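Local coordinates for protein putative alpha-N-acetylgalactosaminidase (Bacillus halodurans C-125, PDB 3CC1) that probably releases terminal alpha-linked N-acetylgalactosamine from glycoconjugates by hydrolysis, as a putative alpha-N-acetylgalactosaminidase of the alpha-galactosidase A family, at residues Val214-Tyr226 and Trp260-Gly273. Numbering follows the deposited sequence.
Unlike the reference sequence in segment 260-273: G273 (reference Asp). With SO4 (sulfate ion), chain C.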
loop_
_atom_site.group_PDB
_atom_site.type_symbol
_atom_site.label_atom_id
_atom_site.label_comp_id
_atom_site.label_asym_id
_atom_site.label_seq_id
_atom_site.Cartn_x
_atom_site.Cartn_y
_atom_site.Cartn_z
ATOM N N VAL A 214 -13.626 -35.554 5.798
ATOM C CA VAL A 214 -12.811 -34.451 5.307
ATOM C C VAL A 214 -12.533 -33.467 6.450
ATOM O O VAL A 214 -13.419 -33.143 7.237
ATOM C CB VAL A 214 -13.474 -33.741 4.111
ATOM C CG1 VAL A 214 -12.658 -32.455 3.732
ATOM C CG2 VAL A 214 -13.594 -34.700 2.957
ATOM N N LEU A 215 -11.280 -33.054 6.554
ATOM C CA LEU A 215 -10.867 -32.061 7.516
ATOM C C LEU A 215 -10.555 -30.770 6.796
ATOM O O LEU A 215 -9.762 -30.727 5.865
ATOM C CB LEU A 215 -9.623 -32.506 8.283
ATOM C CG LEU A 215 -9.142 -31.493 9.347
ATOM C CD1 LEU A 215 -10.238 -31.304 10.389
ATOM C CD2 LEU A 215 -7.810 -31.960 9.955
ATOM N N SER A 216 -11.171 -29.700 7.254
ATOM C CA SER A 216 -10.891 -28.396 6.720
ATOM C C SER A 216 -10.400 -27.514 7.848
ATOM O O SER A 216 -11.007 -27.465 8.926
ATOM C CB SER A 216 -12.175 -27.862 6.126
ATOM O OG SER A 216 -11.981 -26.561 5.655
ATOM N N LEU A 217 -9.275 -26.854 7.624
ATOM C CA LEU A 217 -8.691 -26.001 8.651
ATOM C C LEU A 217 -8.892 -24.522 8.285
ATOM O O LEU A 217 -10.039 -24.080 8.055
ATOM C CB LEU A 217 -7.228 -26.355 8.877
ATOM C CG LEU A 217 -7.060 -27.785 9.431
ATOM C CD1 LEU A 217 -5.618 -28.152 9.517
ATOM C CD2 LEU A 217 -7.749 -28.002 10.781
ATOM N N SER A 218 -7.823 -23.736 8.249
ATOM C CA SER A 218 -7.987 -22.294 7.930
ATOM C C SER A 218 -6.871 -21.786 7.038
ATOM O O SER A 218 -5.990 -21.087 7.489
ATOM C CB SER A 218 -8.117 -21.448 9.222
ATOM O OG SER A 218 -8.359 -20.080 8.908
ATOM N N PRO A 219 -6.888 -22.173 5.752
ATOM C CA PRO A 219 -5.739 -21.911 4.884
ATOM C C PRO A 219 -5.720 -20.485 4.373
ATOM O O PRO A 219 -4.725 -20.042 3.782
ATOM C CB PRO A 219 -5.945 -22.909 3.728
ATOM C CG PRO A 219 -7.425 -23.073 3.641
ATOM C CD PRO A 219 -7.935 -22.957 5.077
ATOM N N GLY A 220 -6.802 -19.765 4.609
ATOM C CA GLY A 220 -6.976 -18.441 3.986
ATOM C C GLY A 220 -7.352 -18.575 2.505
ATOM O O GLY A 220 -7.517 -19.692 1.987
ATOM N N PRO A 221 -7.494 -17.445 1.802
ATOM C CA PRO A 221 -7.258 -16.055 2.203
ATOM C C PRO A 221 -8.399 -15.359 2.978
ATOM O O PRO A 221 -8.211 -14.231 3.447
ATOM C CB PRO A 221 -7.034 -15.356 0.864
ATOM C CG PRO A 221 -7.892 -16.099 -0.080
ATOM C CD PRO A 221 -7.863 -17.549 0.380
ATOM N N ALA A 222 -9.570 -16.000 3.097
ATOM C CA ALA A 222 -10.614 -15.544 3.983
ATOM C C ALA A 222 -10.501 -16.340 5.266
ATOM O O ALA A 222 -10.172 -17.514 5.237
ATOM C CB ALA A 222 -12.047 -15.728 3.369
ATOM N N PRO A 223 -10.757 -15.705 6.416
ATOM C CA PRO A 223 -11.102 -14.303 6.640
ATOM C C PRO A 223 -9.912 -13.388 6.511
ATOM O O PRO A 223 -8.744 -13.809 6.657
ATOM C CB PRO A 223 -11.659 -14.309 8.075
ATOM C CG PRO A 223 -10.851 -15.422 8.728
ATOM C CD PRO A 223 -10.815 -16.486 7.662
ATOM N N ILE A 224 -10.202 -12.161 6.143
ATOM C CA ILE A 224 -9.164 -11.135 5.977
ATOM C C ILE A 224 -8.779 -10.625 7.362
ATOM O O ILE A 224 -9.629 -10.236 8.151
ATOM C CB ILE A 224 -9.611 -9.942 5.041
ATOM C CG1 ILE A 224 -10.152 -10.460 3.687
ATOM C CG2 ILE A 224 -8.436 -8.961 4.831
ATOM C CD1 ILE A 224 -10.662 -9.384 2.723
ATOM N N LYS A 225 -7.488 -10.613 7.644
ATOM C CA LYS A 225 -7.020 -10.194 8.957
ATOM C C LYS A 225 -6.279 -8.891 8.836
ATOM O O LYS A 225 -5.408 -8.735 7.976
ATOM C CB LYS A 225 -6.132 -11.279 9.598
ATOM C CG LYS A 225 -6.913 -12.497 10.165
ATOM C CD LYS A 225 -6.460 -12.889 11.605
ATOM N N TYR A 226 -6.656 -7.934 9.674
ATOM C CA TYR A 226 -6.033 -6.623 9.656
ATOM C C TYR A 226 -6.120 -5.974 8.268
ATOM O O TYR A 226 -5.114 -5.537 7.736
ATOM C CB TYR A 226 -4.570 -6.723 10.112
ATOM C CG TYR A 226 -4.379 -7.165 11.565
ATOM C CD1 TYR A 226 -4.596 -6.282 12.629
ATOM C CD2 TYR A 226 -3.951 -8.449 11.864
ATOM C CE1 TYR A 226 -4.421 -6.680 13.957
ATOM C CE2 TYR A 226 -3.769 -8.863 13.182
ATOM C CZ TYR A 226 -3.999 -7.968 14.226
ATOM O OH TYR A 226 -3.808 -8.390 15.534
ATOM N N TRP A 260 -2.019 -14.780 -1.624
ATOM C CA TRP A 260 -2.114 -16.167 -1.243
ATOM C C TRP A 260 -1.399 -17.089 -2.249
ATOM O O TRP A 260 -0.712 -18.059 -1.879
ATOM C CB TRP A 260 -3.599 -16.530 -1.152
ATOM C CG TRP A 260 -3.859 -17.830 -0.527
ATOM C CD1 TRP A 260 -4.109 -18.080 0.808
ATOM C CD2 TRP A 260 -3.881 -19.087 -1.189
ATOM N NE1 TRP A 260 -4.272 -19.437 0.994
ATOM C CE2 TRP A 260 -4.142 -20.075 -0.212
ATOM C CE3 TRP A 260 -3.725 -19.480 -2.518
ATOM C CZ2 TRP A 260 -4.256 -21.438 -0.530
ATOM C CZ3 TRP A 260 -3.812 -20.838 -2.838
ATOM C CH2 TRP A 260 -4.061 -21.806 -1.837
ATOM N N GLU A 261 -1.575 -16.785 -3.525
ATOM C CA GLU A 261 -1.029 -17.621 -4.586
ATOM C C GLU A 261 0.498 -17.537 -4.657
ATOM O O GLU A 261 1.128 -18.439 -5.177
ATOM C CB GLU A 261 -1.581 -17.258 -5.953
ATOM C CG GLU A 261 -3.004 -17.505 -6.190
ATOM C CD GLU A 261 -3.393 -18.982 -6.213
ATOM O OE1 GLU A 261 -2.517 -19.890 -6.035
ATOM O OE2 GLU A 261 -4.615 -19.217 -6.402
ATOM N N LYS A 262 1.070 -16.476 -4.101
ATOM C CA LYS A 262 2.519 -16.232 -4.134
ATOM C C LYS A 262 3.214 -16.858 -2.931
ATOM O O LYS A 262 4.428 -16.885 -2.849
ATOM C CB LYS A 262 2.820 -14.714 -4.210
ATOM N N HIS A 263 2.425 -17.346 -1.981
ATOM C CA HIS A 263 2.969 -18.096 -0.851
ATOM C C HIS A 263 3.274 -19.533 -1.222
ATOM O O HIS A 263 2.718 -20.086 -2.178
ATOM C CB HIS A 263 2.017 -18.075 0.338
ATOM C CG HIS A 263 2.040 -16.788 1.096
ATOM N ND1 HIS A 263 1.099 -15.799 0.916
ATOM C CD2 HIS A 263 2.890 -16.327 2.043
ATOM C CE1 HIS A 263 1.378 -14.778 1.701
ATOM N NE2 HIS A 263 2.457 -15.073 2.397
ATOM N N ILE A 264 4.153 -20.130 -0.437
ATOM C CA ILE A 264 4.532 -21.539 -0.635
ATOM C C ILE A 264 3.316 -22.424 -0.380
ATOM O O ILE A 264 3.054 -23.396 -1.093
ATOM C CB ILE A 264 5.701 -21.950 0.309
ATOM C CG1 ILE A 264 6.991 -21.284 -0.182
ATOM C CG2 ILE A 264 5.848 -23.480 0.367
ATOM C CD1 ILE A 264 8.171 -21.362 0.774
ATOM N N GLY A 265 2.592 -22.090 0.675
ATOM C CA GLY A 265 1.359 -22.766 1.010
ATOM C C GLY A 265 1.561 -24.121 1.662
ATOM O O GLY A 265 2.694 -24.582 1.834
ATOM N N THR A 266 0.438 -24.755 1.995
ATOM C CA THR A 266 0.413 -26.053 2.672
ATOM C C THR A 266 -0.266 -27.110 1.805
ATOM O O THR A 266 -0.441 -28.235 2.229
ATOM C CB THR A 266 -0.426 -25.979 3.959
ATOM O OG1 THR A 266 -1.772 -25.637 3.589
ATOM C CG2 THR A 266 0.096 -24.882 4.941
ATOM N N GLY A 267 -0.694 -26.744 0.614
ATOM C CA GLY A 267 -1.340 -27.698 -0.297
ATOM C C GLY A 267 -2.811 -27.879 0.015
ATOM O O GLY A 267 -3.328 -28.996 0.011
ATOM N N HIS A 268 -3.482 -26.774 0.303
ATOM C CA HIS A 268 -4.928 -26.766 0.483
ATOM C C HIS A 268 -5.555 -25.789 -0.469
ATOM O O HIS A 268 -4.875 -24.954 -1.044
ATOM C CB HIS A 268 -5.284 -26.447 1.946
ATOM C CG HIS A 268 -4.916 -27.553 2.893
ATOM N ND1 HIS A 268 -3.829 -27.481 3.743
ATOM C CD2 HIS A 268 -5.453 -28.784 3.074
ATOM C CE1 HIS A 268 -3.726 -28.615 4.416
ATOM N NE2 HIS A 268 -4.701 -29.421 4.031
ATOM N N TRP A 269 -6.844 -25.918 -0.678
ATOM C CA TRP A 269 -7.560 -24.973 -1.557
ATOM C C TRP A 269 -7.562 -23.655 -0.845
ATOM O O TRP A 269 -7.592 -23.637 0.377
ATOM C CB TRP A 269 -9.046 -25.329 -1.768
ATOM C CG TRP A 269 -9.320 -26.726 -2.042
ATOM C CD1 TRP A 269 -9.971 -27.631 -1.229
ATOM C CD2 TRP A 269 -8.966 -27.407 -3.200
ATOM N NE1 TRP A 269 -10.024 -28.856 -1.843
ATOM C CE2 TRP A 269 -9.407 -28.738 -3.059
ATOM C CE3 TRP A 269 -8.312 -27.030 -4.361
ATOM C CZ2 TRP A 269 -9.219 -29.674 -4.030
ATOM C CZ3 TRP A 269 -8.138 -27.964 -5.315
ATOM C CH2 TRP A 269 -8.578 -29.261 -5.144
ATOM N N PRO A 270 -7.603 -22.557 -1.608
ATOM C CA PRO A 270 -7.881 -21.265 -0.998
ATOM C C PRO A 270 -9.371 -21.107 -0.700
ATOM O O PRO A 270 -10.230 -21.216 -1.609
ATOM C CB PRO A 270 -7.448 -20.268 -2.074
ATOM C CG PRO A 270 -7.742 -21.053 -3.393
ATOM C CD PRO A 270 -7.461 -22.482 -3.077
ATOM N N ASP A 271 -9.663 -20.806 0.548
ATOM C CA ASP A 271 -11.006 -20.502 0.943
ATOM C C ASP A 271 -11.280 -19.005 0.884
ATOM O O ASP A 271 -10.780 -18.252 1.717
ATOM C CB ASP A 271 -11.268 -21.023 2.352
ATOM C CG ASP A 271 -12.759 -20.943 2.726
ATOM O OD1 ASP A 271 -13.603 -20.542 1.862
ATOM O OD2 ASP A 271 -13.093 -21.283 3.887
ATOM N N CYS A 272 -12.112 -18.605 -0.082
ATOM C CA CYS A 272 -12.413 -17.195 -0.322
ATOM C C CYS A 272 -13.610 -16.710 0.473
ATOM O O CYS A 272 -13.874 -15.516 0.566
ATOM C CB CYS A 272 -12.640 -16.940 -1.809
ATOM S SG CYS A 272 -11.110 -17.170 -2.756
ATOM N N GLY A 273 -14.320 -17.657 1.061
ATOM C CA GLY A 273 -15.460 -17.349 1.860
ATOM C C GLY A 273 -16.759 -17.979 1.386
ATOM O O GLY A 273 -16.925 -18.373 0.238
HETATM S S SO4 C . -9.806 -19.167 11.934
HETATM O O1 SO4 C . -8.899 -18.345 12.738
HETATM O O2 SO4 C . -11.151 -19.293 12.555
HETATM O O3 SO4 C . -9.215 -20.509 11.931
HETATM O O4 SO4 C . -9.937 -18.657 10.580
#
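W260 NE1 donates to P219 O at 2.9 Å, with the oxygen lying in the indole plane at the ring edge while the N-H comes in from above the carbonyl plane, 46° out of it. With CG anti to its backbone N (chi1 -169°), W260 extends the indole from helix 247-262 to this carbonyl. Two backbone hydrogen bonds join this one in tying 214-226 to 260-273, and they bracket P221: D271 N gives to G220 O at 2.8 Å, and A222 N gives to D271 O at 2.9 Å, making a single beta bridge between P221 and D271.

Prolines supply most of the apolar contact. P221, entered through a cis peptide, lays CD over a face of the indole, a CH-pi contact above the five-membered ring. It runs side by side with P270, whose CB comes within 3.7 Å of P221 CD. Replacing W260 with an alanine would probably leave P219 O without its indole donor and open a gap beside P221.

Other contacts run to backbone carbonyls: P219 CG approaches W269 O at 3.3 Å, while at the far end of the bridge A222 CB packs against the carbonyl oxygens of D271 and C272. Beyond the bridge, D271 OD1 accepts from G273 N at 3.1 Å, an Asx turn just after the paired residue; G273 itself departs from the reference sequence, which has Asp. S218 OG holds a sulfate, probably from crystallisation, that R190 of the third subunit also binds. In the TIM-barrel fold of the alpha-galactosidase A family, this contact fastens the loop leaving parallel strand 214-216 to helix 247-262 at W260 and to the loop after it.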